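Local atomic coordinates of acetoacetate decarboxylase (Sphingomonas wittichii, PDB entry 5UPB), a protein that probably acts as a lyase-type enzyme on small oxo acids by Schiff-base chemistry, as its acetoacetate decarboxylase relatives do. Residues 30-35 / 217-222; 86-91 / 99-104; 177-182 / 199-204; 204-209 / 246-251. One frame throughout, in Å; residues are numbered along the deposited sequence.

Contact 1: 30-35 / 217-222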
loop_
_atom_site.group_PDB
_atom_site.type_symbol
_atom_site.label_atom_id
_atom_site.label_comp_id
_atom_site.label_asym_id
_atom_site.label_seq_id
_atom_site.Cartn_x
_atom_site.Cartn_y
_atom_site.Cartn_z
ATOM N N VAL A 30 -5.624 24.841 3.161
ATOM C CA VAL A 30 -6.823 25.497 3.642
ATOM C C VAL A 30 -6.520 26.100 5.005
ATOM O O VAL A 30 -6.044 25.411 5.920
ATOM C CB VAL A 30 -8.011 24.542 3.711
ATOM C CG1 VAL A 30 -9.206 25.255 4.359
ATOM C CG2 VAL A 30 -8.334 24.055 2.320
ATOM N N TYR A 31 -6.784 27.385 5.128
ATOM C CA TYR A 31 -6.645 28.079 6.389
ATOM C C TYR A 31 -7.964 28.064 7.153
ATOM O O TYR A 31 -9.048 28.147 6.564
ATOM C CB TYR A 31 -6.194 29.514 6.142
ATOM C CG TYR A 31 -4.829 29.552 5.521
ATOM C CD1 TYR A 31 -3.692 29.252 6.273
ATOM C CD2 TYR A 31 -4.663 29.919 4.182
ATOM C CE1 TYR A 31 -2.421 29.270 5.693
ATOM C CE2 TYR A 31 -3.397 29.946 3.603
ATOM C CZ TYR A 31 -2.281 29.640 4.367
ATOM O OH TYR A 31 -1.031 29.688 3.797
ATOM N N LEU A 32 -7.845 27.896 8.459
ATOM C CA LEU A 32 -8.958 27.729 9.380
ATOM C C LEU A 32 -8.705 28.548 10.631
ATOM O O LEU A 32 -7.561 28.866 10.974
ATOM C CB LEU A 32 -9.118 26.277 9.858
ATOM C CG LEU A 32 -9.040 25.156 8.859
ATOM C CD1 LEU A 32 -8.975 23.895 9.665
ATOM C CD2 LEU A 32 -10.258 25.212 7.978
ATOM N N ARG A 33 -9.773 28.767 11.388
ATOM C CA ARG A 33 -9.678 29.321 12.734
ATOM C C ARG A 33 -10.470 28.410 13.654
ATOM O O ARG A 33 -11.625 28.093 13.362
ATOM C CB ARG A 33 -10.197 30.756 12.820
ATOM C CG ARG A 33 -9.970 31.404 14.202
ATOM C CD ARG A 33 -10.365 32.882 14.228
ATOM N NE ARG A 33 -9.677 33.651 13.182
ATOM C CZ ARG A 33 -10.274 34.316 12.192
ATOM N NH1 ARG A 33 -11.601 34.350 12.084
ATOM N NH2 ARG A 33 -9.531 34.964 11.305
ATOM N N CYS A 34 -9.820 27.913 14.695
ATOM C CA CYS A 34 -10.459 27.127 15.737
ATOM C C CYS A 34 -10.404 27.905 17.038
ATOM O O CYS A 34 -9.828 29.000 17.120
ATOM C CB CYS A 34 -9.782 25.755 15.916
ATOM S SG CYS A 34 -9.765 24.728 14.463
ATOM N N ASP A 35 -11.055 27.349 18.043
ATOM C CA ASP A 35 -11.032 27.903 19.392
ATOM C C ASP A 35 -9.598 27.863 19.916
ATOM O O ASP A 35 -9.048 26.765 20.094
ATOM C CB ASP A 35 -11.969 27.087 20.283
ATOM C CG ASP A 35 -12.096 27.646 21.683
ATOM O OD1 ASP A 35 -11.441 28.661 21.993
ATOM O OD2 ASP A 35 -12.876 27.069 22.471
ATOM N N PRO A 217 -12.406 27.094 -0.796
ATOM C CA PRO A 217 -11.908 25.868 -0.169
ATOM C C PRO A 217 -13.011 24.991 0.390
ATOM O O PRO A 217 -14.131 25.423 0.644
ATOM C CB PRO A 217 -11.049 26.389 0.983
ATOM C CG PRO A 217 -11.749 27.664 1.399
ATOM C CD PRO A 217 -12.276 28.266 0.093
ATOM N N PHE A 218 -12.649 23.743 0.655
ATOM C CA PHE A 218 -13.485 22.934 1.517
ATOM C C PHE A 218 -12.572 22.009 2.293
ATOM O O PHE A 218 -11.469 21.683 1.855
ATOM C CB PHE A 218 -14.556 22.147 0.753
ATOM C CG PHE A 218 -14.176 20.739 0.446
ATOM C CD1 PHE A 218 -14.285 19.738 1.388
ATOM C CD2 PHE A 218 -13.736 20.421 -0.817
ATOM C CE1 PHE A 218 -13.917 18.433 1.082
ATOM C CE2 PHE A 218 -13.365 19.133 -1.135
ATOM C CZ PHE A 218 -13.459 18.132 -0.182
ATOM N N ILE A 219 -13.012 21.674 3.489
ATOM C CA ILE A 219 -12.292 20.738 4.321
ATOM C C ILE A 219 -13.348 19.898 5.029
ATOM O O ILE A 219 -14.400 20.408 5.423
ATOM C CB ILE A 219 -11.363 21.473 5.308
ATOM C CG1 ILE A 219 -10.721 20.470 6.264
ATOM C CG2 ILE A 219 -12.142 22.529 6.080
ATOM C CD1 ILE A 219 -9.559 21.070 7.028
ATOM N N GLU A 220 -13.055 18.624 5.229
ATOM C CA GLU A 220 -13.973 17.754 5.956
ATOM C C GLU A 220 -13.098 16.880 6.824
ATOM O O GLU A 220 -12.293 16.104 6.308
ATOM C CB GLU A 220 -14.852 16.912 5.021
ATOM C CG GLU A 220 -15.738 15.884 5.736
ATOM C CD GLU A 220 -16.494 15.007 4.777
ATOM O OE1 GLU A 220 -17.448 15.510 4.156
ATOM O OE2 GLU A 220 -16.125 13.822 4.632
ATOM N N LEU A 221 -13.232 17.057 8.136
ATOM C CA LEU A 221 -12.475 16.269 9.080
ATOM C C LEU A 221 -13.190 14.940 9.296
ATOM O O LEU A 221 -14.417 14.889 9.407
ATOM C CB LEU A 221 -12.357 17.034 10.392
ATOM C CG LEU A 221 -11.526 18.310 10.346
ATOM C CD1 LEU A 221 -11.753 19.085 11.624
ATOM C CD2 LEU A 221 -10.050 18.009 10.151
ATOM N N GLY A 222 -12.414 13.870 9.422
ATOM C CA GLY A 222 -12.920 12.574 9.816
ATOM C C GLY A 222 -12.783 12.323 11.305
ATOM O O GLY A 222 -12.610 13.243 12.112
#
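Pro-217 offers CB of its pyrrolidine ring to Val-30: this atom lies 3.8 Å from Val-30 CG2 and 4.0 Å from Val-30 CG1, so both methyls rest against it. The side chain of Phe-218 leaves the backbone away from 30-35 and packs on Arg-160 and on Leu-73 of the second subunit; only the backbone O of Phe-218 comes near Val-30 CG2. In the antiparallel beta-sheet framework of this acetoacetate decarboxylase-like fold, strands 21-34 and 206-221 both pair with strand 235-249, and here they meet mainly through apolar side chains. Their segment axes approach to 7.7 Å at an angle of 65°, and no hydrogen bond joins them. Leu-161 of strand 156-166 touches both Val-30 and Ile-219. Further along, Leu-32 and Ile-219 reach toward each other tip to tip in two methyl pairs. Leu-32 CD2 meets the branch methyl Ile-219 CG2 at 3.8 Å. The longer branch of Ile-219, with CG1 anti to the backbone N (chi1 174°) and extended again at chi2 (166°), carries CD1 to 3.9 Å from Leu-32 CD1.

Contact 2: 86-91 / 99-104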
loop_
_atom_site.group_PDB
_atom_site.type_symbol
_atom_site.label_atom_id
_atom_site.label_comp_id
_atom_site.label_asym_id
_atom_site.label_seq_id
_atom_site.Cartn_x
_atom_site.Cartn_y
_atom_site.Cartn_z
ATOM N N LEU A 86 -2.121 19.090 9.946
ATOM C CA LEU A 86 -2.883 20.133 10.626
ATOM C C LEU A 86 -1.921 20.862 11.551
ATOM O O LEU A 86 -1.376 20.252 12.483
ATOM C CB LEU A 86 -4.037 19.508 11.417
ATOM C CG LEU A 86 -5.017 18.720 10.552
ATOM C CD1 LEU A 86 -5.956 17.858 11.380
ATOM C CD2 LEU A 86 -5.821 19.712 9.733
ATOM N N SER A 87 -1.674 22.141 11.279
ATOM C CA SER A 87 -0.666 22.918 11.990
ATOM C C SER A 87 -1.310 24.124 12.657
ATOM O O SER A 87 -2.238 24.721 12.116
ATOM C CB SER A 87 0.480 23.435 11.062
ATOM O OG SER A 87 1.120 22.391 10.386
ATOM N N ILE A 88 -0.727 24.544 13.776
ATOM C CA ILE A 88 -1.303 25.554 14.665
ATOM C C ILE A 88 -0.418 26.791 14.653
ATOM O O ILE A 88 0.793 26.704 14.893
ATOM C CB ILE A 88 -1.438 24.997 16.091
ATOM C CG1 ILE A 88 -2.327 23.751 16.061
ATOM C CG2 ILE A 88 -1.966 26.071 17.051
ATOM C CD1 ILE A 88 -2.341 22.960 17.363
ATOM N N ALA A 89 -1.018 27.947 14.384
ATOM C CA ALA A 89 -0.258 29.187 14.479
ATOM C C ALA A 89 0.003 29.501 15.945
ATOM O O ALA A 89 -0.895 29.384 16.783
ATOM C CB ALA A 89 -1.002 30.337 13.802
ATOM N N CYS A 90 1.247 29.865 16.260
ATOM C CA CYS A 90 1.667 30.068 17.642
ATOM C C CYS A 90 2.875 31.004 17.674
ATOM O O CYS A 90 3.361 31.480 16.639
ATOM C CB CYS A 90 1.965 28.736 18.329
ATOM S SG CYS A 90 3.234 27.741 17.519
ATOM N N THR A 91 3.349 31.267 18.895
ATOM C CA THR A 91 4.499 32.123 19.138
ATOM C C THR A 91 5.386 31.510 20.212
ATOM O O THR A 91 4.915 30.821 21.127
ATOM C CB THR A 91 4.085 33.523 19.605
ATOM O OG1 THR A 91 3.142 33.401 20.690
ATOM C CG2 THR A 91 3.468 34.273 18.480
ATOM N N PHE A 99 3.194 25.261 14.711
ATOM C CA PHE A 99 3.508 23.970 15.314
ATOM C C PHE A 99 2.707 22.927 14.560
ATOM O O PHE A 99 1.466 22.991 14.559
ATOM C CB PHE A 99 3.164 23.918 16.803
ATOM C CG PHE A 99 3.427 22.573 17.423
ATOM C CD1 PHE A 99 4.723 22.121 17.611
ATOM C CD2 PHE A 99 2.369 21.754 17.798
ATOM C CE1 PHE A 99 4.963 20.886 18.158
ATOM C CE2 PHE A 99 2.595 20.513 18.356
ATOM C CZ PHE A 99 3.888 20.075 18.546
ATOM N N PRO A 100 3.345 22.045 13.810
ATOM C CA PRO A 100 2.581 21.038 13.038
ATOM C C PRO A 100 2.180 19.844 13.915
ATOM O O PRO A 100 2.794 18.783 13.911
ATOM C CB PRO A 100 3.559 20.667 11.919
ATOM C CG PRO A 100 4.905 20.807 12.578
ATOM C CD PRO A 100 4.796 21.905 13.614
ATOM N N ALA A 101 1.071 20.024 14.638
ATOM C CA ALA A 101 0.651 19.072 15.679
ATOM C C ALA A 101 0.424 17.676 15.126
ATOM O O ALA A 101 0.879 16.694 15.712
ATOM C CB ALA A 101 -0.633 19.566 16.340
ATOM N N PHE A 102 -0.366 17.558 14.059
ATOM C CA PHE A 102 -0.696 16.267 13.468
ATOM C C PHE A 102 -0.202 16.255 12.025
ATOM O O PHE A 102 -0.700 17.030 11.202
ATOM C CB PHE A 102 -2.204 15.997 13.473
ATOM C CG PHE A 102 -2.866 16.079 14.825
ATOM C CD1 PHE A 102 -2.151 15.973 15.985
ATOM C CD2 PHE A 102 -4.227 16.263 14.899
ATOM C CE1 PHE A 102 -2.786 16.051 17.209
ATOM C CE2 PHE A 102 -4.857 16.353 16.106
ATOM C CZ PHE A 102 -4.128 16.241 17.261
ATOM N N VAL A 103 0.680 15.316 11.706
ATOM C CA VAL A 103 1.232 15.133 10.369
ATOM C C VAL A 103 1.179 13.655 10.018
ATOM O O VAL A 103 1.531 12.803 10.845
ATOM C CB VAL A 103 2.683 15.633 10.295
ATOM C CG1 VAL A 103 3.242 15.521 8.857
ATOM C CG2 VAL A 103 2.762 17.063 10.802
ATOM N N TRP A 104 0.742 13.350 8.790
ATOM C CA TRP A 104 0.765 11.998 8.237
ATOM C C TRP A 104 1.552 12.043 6.931
ATOM O O TRP A 104 1.337 12.939 6.107
ATOM C CB TRP A 104 -0.661 11.442 7.995
ATOM C CG TRP A 104 -1.535 11.375 9.245
ATOM C CD1 TRP A 104 -1.737 10.271 10.062
ATOM C CD2 TRP A 104 -2.314 12.440 9.819
ATOM N NE1 TRP A 104 -2.599 10.598 11.081
ATOM C CE2 TRP A 104 -2.961 11.920 10.961
ATOM C CE3 TRP A 104 -2.529 13.779 9.475
ATOM C CZ2 TRP A 104 -3.800 12.685 11.759
ATOM C CZ3 TRP A 104 -3.379 14.543 10.272
ATOM C CH2 TRP A 104 -4.006 13.976 11.409
#
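Phe-99 O is approached by two neighbouring residues of the opposite strand: Ile-88 N donates to it at 2.8 Å, from a position tilted 32° out of the carbonyl plane, and the CA of Ser-87 adds a C-H...O contact. The strands form the antiparallel hairpin 80-92/95-105, interrupted by a classic beta bulge in which Ala-101 and Phe-102 both face Leu-86. Ile-88 and Phe-99 make a hydrogen-bonded pair, completed by Phe-99 N to Ile-88 O. At the bulge, Leu-86 pairs with Phe-102: Leu-86 N bonds almost straight to Phe-102 O at 2.8 Å, while the return bond from Phe-102 N to Leu-86 O is longer, 3.3 Å. Pro-100, just before the bulge, is the centre of an inverse gamma turn, and Ser-87 OG rests against its CB at 3.4 Å. The Ile-88 chain, with CG1 beside the backbone N (chi1 -59°), sends CD1 to 3.9 Å from Ala-101 CB, and Ile-88 also packs on Leu-39 and Leu-42 of helix 36-42. Cys-90 SG lies 3.9 Å from Phe-99 CB. The Phe-102 ring stacks on Phe-6 of the third subunit, and the indole NE1 of Trp-104 is taken by Glu-227. One methyl of Leu-86 meets the edges of both rings, near their planes: its CD1 is 4.2 Å from Phe-102 CD2 and 4.3 Å from Trp-104 CZ3.

Contact 3: 177-182 / 199-204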
loop_
_atom_site.group_PDB
_atom_site.type_symbol
_atom_site.label_atom_id
_atom_site.label_comp_id
_atom_site.label_asym_id
_atom_site.label_seq_id
_atom_site.Cartn_x
_atom_site.Cartn_y
_atom_site.Cartn_z
ATOM N N ARG A 177 4.485 32.392 8.454
ATOM C CA ARG A 177 5.049 32.613 9.766
ATOM C C ARG A 177 6.437 31.998 9.691
ATOM O O ARG A 177 6.556 30.793 9.413
ATOM C CB ARG A 177 4.155 31.979 10.852
ATOM C CG ARG A 177 2.729 32.577 10.837
ATOM C CD ARG A 177 1.716 31.910 11.766
ATOM N NE ARG A 177 1.988 32.208 13.171
ATOM C CZ ARG A 177 1.584 33.293 13.832
ATOM N NH1 ARG A 177 0.876 34.259 13.245
ATOM N NH2 ARG A 177 1.905 33.409 15.107
ATOM N N PRO A 178 7.505 32.747 9.969
ATOM C CA PRO A 178 8.841 32.265 9.563
ATOM C C PRO A 178 9.259 30.973 10.257
ATOM O O PRO A 178 9.882 30.107 9.633
ATOM C CB PRO A 178 9.774 33.408 9.975
ATOM C CG PRO A 178 9.004 34.245 10.938
ATOM C CD PRO A 178 7.542 34.036 10.672
ATOM N N ALA A 179 8.890 30.791 11.515
ATOM C CA ALA A 179 9.410 29.658 12.266
ATOM C C ALA A 179 8.460 28.482 12.177
ATOM O O ALA A 179 7.240 28.645 12.162
ATOM C CB ALA A 179 9.627 30.014 13.730
ATOM N N THR A 180 9.032 27.288 12.161
ATOM C CA THR A 180 8.302 26.065 12.455
ATOM C C THR A 180 8.861 25.530 13.757
ATOM O O THR A 180 10.060 25.255 13.862
ATOM C CB THR A 180 8.400 25.045 11.321
ATOM O OG1 THR A 180 7.886 25.613 10.128
ATOM C CG2 THR A 180 7.613 23.787 11.640
ATOM N N PHE A 181 8.006 25.441 14.759
ATOM C CA PHE A 181 8.425 24.975 16.068
ATOM C C PHE A 181 8.139 23.484 16.152
ATOM O O PHE A 181 7.130 22.991 15.630
ATOM C CB PHE A 181 7.700 25.751 17.173
ATOM C CG PHE A 181 7.940 27.229 17.140
ATOM C CD1 PHE A 181 9.208 27.728 17.316
ATOM C CD2 PHE A 181 6.897 28.110 16.916
ATOM C CE1 PHE A 181 9.446 29.066 17.303
ATOM C CE2 PHE A 181 7.125 29.471 16.900
ATOM C CZ PHE A 181 8.403 29.951 17.087
ATOM N N GLY A 182 9.068 22.754 16.766
ATOM C CA GLY A 182 8.939 21.319 16.892
ATOM C C GLY A 182 9.139 20.899 18.330
ATOM O O GLY A 182 9.682 21.647 19.153
ATOM N N LEU A 199 12.012 21.627 22.961
ATOM C CA LEU A 199 11.463 22.494 21.931
ATOM C C LEU A 199 12.578 22.883 20.985
ATOM O O LEU A 199 13.676 23.245 21.420
ATOM C CB LEU A 199 10.824 23.719 22.603
ATOM C CG LEU A 199 9.941 24.695 21.838
ATOM C CD1 LEU A 199 8.645 24.015 21.481
ATOM C CD2 LEU A 199 9.660 25.911 22.745
ATOM N N VAL A 200 12.282 22.828 19.681
ATOM C CA VAL A 200 13.252 23.142 18.651
ATOM C C VAL A 200 12.617 24.122 17.671
ATOM O O VAL A 200 11.400 24.269 17.607
ATOM C CB VAL A 200 13.733 21.873 17.906
ATOM C CG1 VAL A 200 14.400 20.903 18.857
ATOM C CG2 VAL A 200 12.547 21.168 17.242
ATOM N N GLU A 201 13.460 24.769 16.878
ATOM C CA GLU A 201 13.030 25.750 15.870
ATOM C C GLU A 201 13.704 25.438 14.546
ATOM O O GLU A 201 14.902 25.141 14.534
ATOM C CB GLU A 201 13.400 27.168 16.292
ATOM C CG GLU A 201 12.881 28.236 15.380
ATOM C CD GLU A 201 13.381 29.600 15.778
ATOM O OE1 GLU A 201 14.163 29.702 16.735
ATOM O OE2 GLU A 201 13.057 30.565 15.084
ATOM N N VAL A 202 12.922 25.296 13.468
ATOM C CA VAL A 202 13.492 25.117 12.140
ATOM C C VAL A 202 13.310 26.419 11.358
ATOM O O VAL A 202 12.204 26.974 11.319
ATOM C CB VAL A 202 12.900 23.906 11.411
ATOM C CG1 VAL A 202 11.460 24.010 11.375
ATOM C CG2 VAL A 202 13.428 23.834 10.016
ATOM N N ASN A 203 14.364 26.898 10.723
ATOM C CA ASN A 203 14.237 28.021 9.797
ATOM C C ASN A 203 14.711 27.605 8.417
ATOM O O ASN A 203 15.660 26.830 8.279
ATOM C CB ASN A 203 15.019 29.252 10.250
ATOM C CG ASN A 203 14.381 29.915 11.435
ATOM O OD1 ASN A 203 13.384 30.641 11.293
ATOM N ND2 ASN A 203 14.912 29.628 12.628
ATOM N N ARG A 204 14.006 28.088 7.404
ATOM C CA ARG A 204 14.382 27.784 6.037
ATOM C C ARG A 204 15.586 28.639 5.677
ATOM O O ARG A 204 15.555 29.863 5.828
ATOM C CB ARG A 204 13.182 28.081 5.155
ATOM C CG ARG A 204 12.029 27.121 5.511
ATOM C CD ARG A 204 10.784 27.242 4.666
ATOM N NE ARG A 204 9.990 28.406 5.037
ATOM C CZ ARG A 204 9.023 28.373 5.943
ATOM N NH1 ARG A 204 8.725 27.239 6.564
ATOM N NH2 ARG A 204 8.348 29.471 6.231
#
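Val-202 lies beside Thr-180, both side chains pointing the same way. Its CB stands 4.0 Å from Thr-180 O. The next atom, CG1, is placed between the backbone N and the carbonyl carbon (chi1 54°), a position that presses it against Thr-180: CG1 is 3.1 Å from Thr-180 O and 3.2 Å from Thr-180 CB, tighter than normal van der Waals contact and a sign of local strain. The other methyl, CG2, is directed to Ile-249 of strand 235-249. The backbones of this pair are hydrogen-bonded in both directions, with Val-202 N to Thr-180 O at 2.9 Å and nearly straight, and Thr-180 N to Val-202 O somewhat longer. This is the antiparallel hairpin 179-186/196-202, and its ladder continues to Gly-182 and Val-200, where both N-H groups approach the facing oxygens from above the carbonyl planes. Lacking a side chain, Gly-182 lets Val-200 CG2 settle 3.6 Å from its carbonyl C. On the other face of the ladder, Phe-181 and Glu-201 form a non-hydrogen-bonded pair. The aliphatic part of Glu-201 runs alongside the ring, its CG 4.0 Å from Phe-181 CE1, while its carboxylate has Arg-95 as salt-bridge partner, though the exact placement of OE2 is uncertain. At the open end, the poorly ordered Arg-204 bends at chi3 (-77°) and brings one face of its guanidinium over Pro-178 O, 3.8 Å from NH2.

Contact 4: 204-209 / 246-251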
loop_
_atom_site.group_PDB
_atom_site.type_symbol
_atom_site.label_atom_id
_atom_site.label_comp_id
_atom_site.label_asym_id
_atom_site.label_seq_id
_atom_site.Cartn_x
_atom_site.Cartn_y
_atom_site.Cartn_z
ATOM N N ARG A 204 14.006 28.088 7.404
ATOM C CA ARG A 204 14.382 27.784 6.037
ATOM C C ARG A 204 15.586 28.639 5.677
ATOM O O ARG A 204 15.555 29.863 5.828
ATOM C CB ARG A 204 13.182 28.081 5.155
ATOM C CG ARG A 204 12.029 27.121 5.511
ATOM C CD ARG A 204 10.784 27.242 4.666
ATOM N NE ARG A 204 9.990 28.406 5.037
ATOM C CZ ARG A 204 9.023 28.373 5.943
ATOM N NH1 ARG A 204 8.725 27.239 6.564
ATOM N NH2 ARG A 204 8.348 29.471 6.231
ATOM N N SER A 205 16.589 28.016 5.087
ATOM C CA SER A 205 17.766 28.708 4.611
ATOM C C SER A 205 17.635 29.033 3.138
ATOM O O SER A 205 18.415 29.824 2.595
ATOM C CB SER A 205 19.010 27.835 4.865
ATOM O OG SER A 205 18.987 26.686 4.013
ATOM N N ASP A 206 16.617 28.474 2.505
ATOM C CA ASP A 206 16.241 28.805 1.153
ATOM C C ASP A 206 14.745 28.570 1.138
ATOM O O ASP A 206 14.252 27.605 1.744
ATOM C CB ASP A 206 17.067 27.935 0.183
ATOM C CG ASP A 206 17.136 28.497 -1.234
ATOM O OD1 ASP A 206 16.103 28.916 -1.779
ATOM O OD2 ASP A 206 18.249 28.495 -1.800
ATOM N N LEU A 207 14.023 29.472 0.515
ATOM C CA LEU A 207 12.565 29.429 0.488
ATOM C C LEU A 207 12.068 30.022 -0.815
ATOM O O LEU A 207 12.514 31.112 -1.194
ATOM C CB LEU A 207 11.997 30.241 1.663
ATOM C CG LEU A 207 10.519 30.609 1.626
ATOM C CD1 LEU A 207 9.658 29.396 1.515
ATOM C CD2 LEU A 207 10.181 31.399 2.880
ATOM N N ARG A 208 11.193 29.294 -1.505
ATOM C CA ARG A 208 10.524 29.810 -2.687
ATOM C C ARG A 208 9.053 29.413 -2.705
ATOM O O ARG A 208 8.720 28.264 -2.426
ATOM C CB ARG A 208 11.197 29.334 -3.982
ATOM C CG ARG A 208 10.510 29.865 -5.219
ATOM C CD ARG A 208 11.141 29.403 -6.503
ATOM N NE ARG A 208 10.323 29.839 -7.629
ATOM C CZ ARG A 208 10.405 29.351 -8.852
ATOM N NH1 ARG A 208 11.289 28.401 -9.117
ATOM N NH2 ARG A 208 9.584 29.803 -9.799
ATOM N N VAL A 209 8.178 30.349 -3.005
ATOM C CA VAL A 209 6.765 30.072 -3.246
ATOM C C VAL A 209 6.408 30.728 -4.568
ATOM O O VAL A 209 6.851 31.850 -4.863
ATOM C CB VAL A 209 5.845 30.542 -2.105
ATOM C CG1 VAL A 209 6.127 29.723 -0.845
ATOM C CG2 VAL A 209 6.039 32.057 -1.827
ATOM N N GLY A 246 9.473 25.525 -2.603
ATOM C CA GLY A 246 10.795 24.937 -2.524
ATOM C C GLY A 246 11.469 25.450 -1.275
ATOM O O GLY A 246 11.288 26.613 -0.887
ATOM N N PHE A 247 12.306 24.597 -0.674
ATOM C CA PHE A 247 12.996 25.038 0.528
ATOM C C PHE A 247 14.199 24.144 0.791
ATOM O O PHE A 247 14.325 23.041 0.241
ATOM C CB PHE A 247 12.044 25.034 1.736
ATOM C CG PHE A 247 11.394 23.680 2.035
ATOM C CD1 PHE A 247 10.207 23.287 1.425
ATOM C CD2 PHE A 247 11.982 22.834 2.929
ATOM C CE1 PHE A 247 9.633 22.048 1.712
ATOM C CE2 PHE A 247 11.388 21.566 3.227
ATOM C CZ PHE A 247 10.225 21.209 2.598
ATOM N N ARG A 248 15.095 24.658 1.634
ATOM C CA ARG A 248 16.220 23.927 2.171
ATOM C C ARG A 248 16.098 24.103 3.660
ATOM O O ARG A 248 15.929 25.231 4.136
ATOM C CB ARG A 248 17.601 24.439 1.723
ATOM C CG ARG A 248 18.118 24.072 0.324
ATOM C CD ARG A 248 19.531 24.723 0.129
ATOM N NE ARG A 248 20.309 24.297 -1.049
ATOM C CZ ARG A 248 20.479 24.985 -2.186
ATOM N NH1 ARG A 248 19.939 26.196 -2.379
ATOM N NH2 ARG A 248 21.219 24.446 -3.148
ATOM N N ILE A 249 16.324 23.018 4.376
ATOM C CA ILE A 249 16.315 22.971 5.830
ATOM C C ILE A 249 17.447 22.068 6.265
ATOM O O ILE A 249 17.742 21.078 5.592
ATOM C CB ILE A 249 14.962 22.478 6.366
ATOM C CG1 ILE A 249 13.880 23.530 6.118
ATOM C CG2 ILE A 249 15.064 22.144 7.810
ATOM C CD1 ILE A 249 12.470 23.072 6.488
ATOM N N GLY A 250 18.078 22.407 7.377
ATOM C CA GLY A 250 19.004 21.493 8.017
ATOM C C GLY A 250 18.378 20.919 9.286
ATOM O O GLY A 250 17.168 20.689 9.331
ATOM N N GLY A 251 19.164 20.670 10.326
ATOM C CA GLY A 251 18.581 20.292 11.596
ATOM C C GLY A 251 17.966 21.466 12.335
ATOM O O GLY A 251 18.412 22.610 12.249
#
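Arg-204 meets Phe-247 and Ile-249 with its aliphatic chain: CD is 3.9 Å from Phe-247 CB, and CG runs alongside the Ile-249 side chain. Ser-205 follows with a backbone bond from its N to Arg-248 O at 3.0 Å. Asp-206 adds the salt bridge. With CG anti to the backbone N (chi1 -160°), its OD2 reaches the edge of the Arg-248 guanidinium, in plane and 2.9 Å from NH1, and the hydrogen bond within this ion pair is weak because the angle at the proton is only 127°. The carboxylate and guanidinium planes stand 47° apart. Replacing Arg-248 by a leucine is likely to leave the Asp-206 carboxylate without its neighbouring positive charge and free to turn. Asp-206 O is also close to the opposite strand, 3.1 Å from Phe-247 CA in a C-H...O contact. Leu-207 adds a similar contact from its CA to Gly-246 O, and Arg-208 and Gly-246 form the next hydrogen-bonded antiparallel pair: Arg-208 N to Gly-246 O and Gly-246 N to Arg-208 O are both 2.8 Å. The second subunit packs against this part of the sheet, with its Pro-136 on Asp-206 and Arg-248, and its Tyr-134 in a cation-pi contact with Arg-208. Within the chain, strand 235-249 runs between strands 206-221 and 21-34, and its Phe-247 ring stacks on Trp-23 of the latter.

Overall arrangement
Contacts 1 and 4 both use strand 206-221, but their centres lie about 26 Å apart on opposite sides of the chain centre, with strand 235-249 running beside them. Contacts 2 and 3 are about 11 Å from each other centre to centre, where strand 95-105 of one hairpin lies beside strand 179-186 of the other: Cys-90 O is 2.9 Å from Arg-177 NH2, a probable hydrogen bond. Contact 3 passes into contact 4 through the shared Arg-204, their centres again about 11 Å apart. Contact 1 touches contact 2 by packing, with Leu-221 CD2 4.3 Å from Leu-86 CD1. Contact 2 is the most central of the four, its centre about 8 Å from the chain centre against about 15 Å for contact 1.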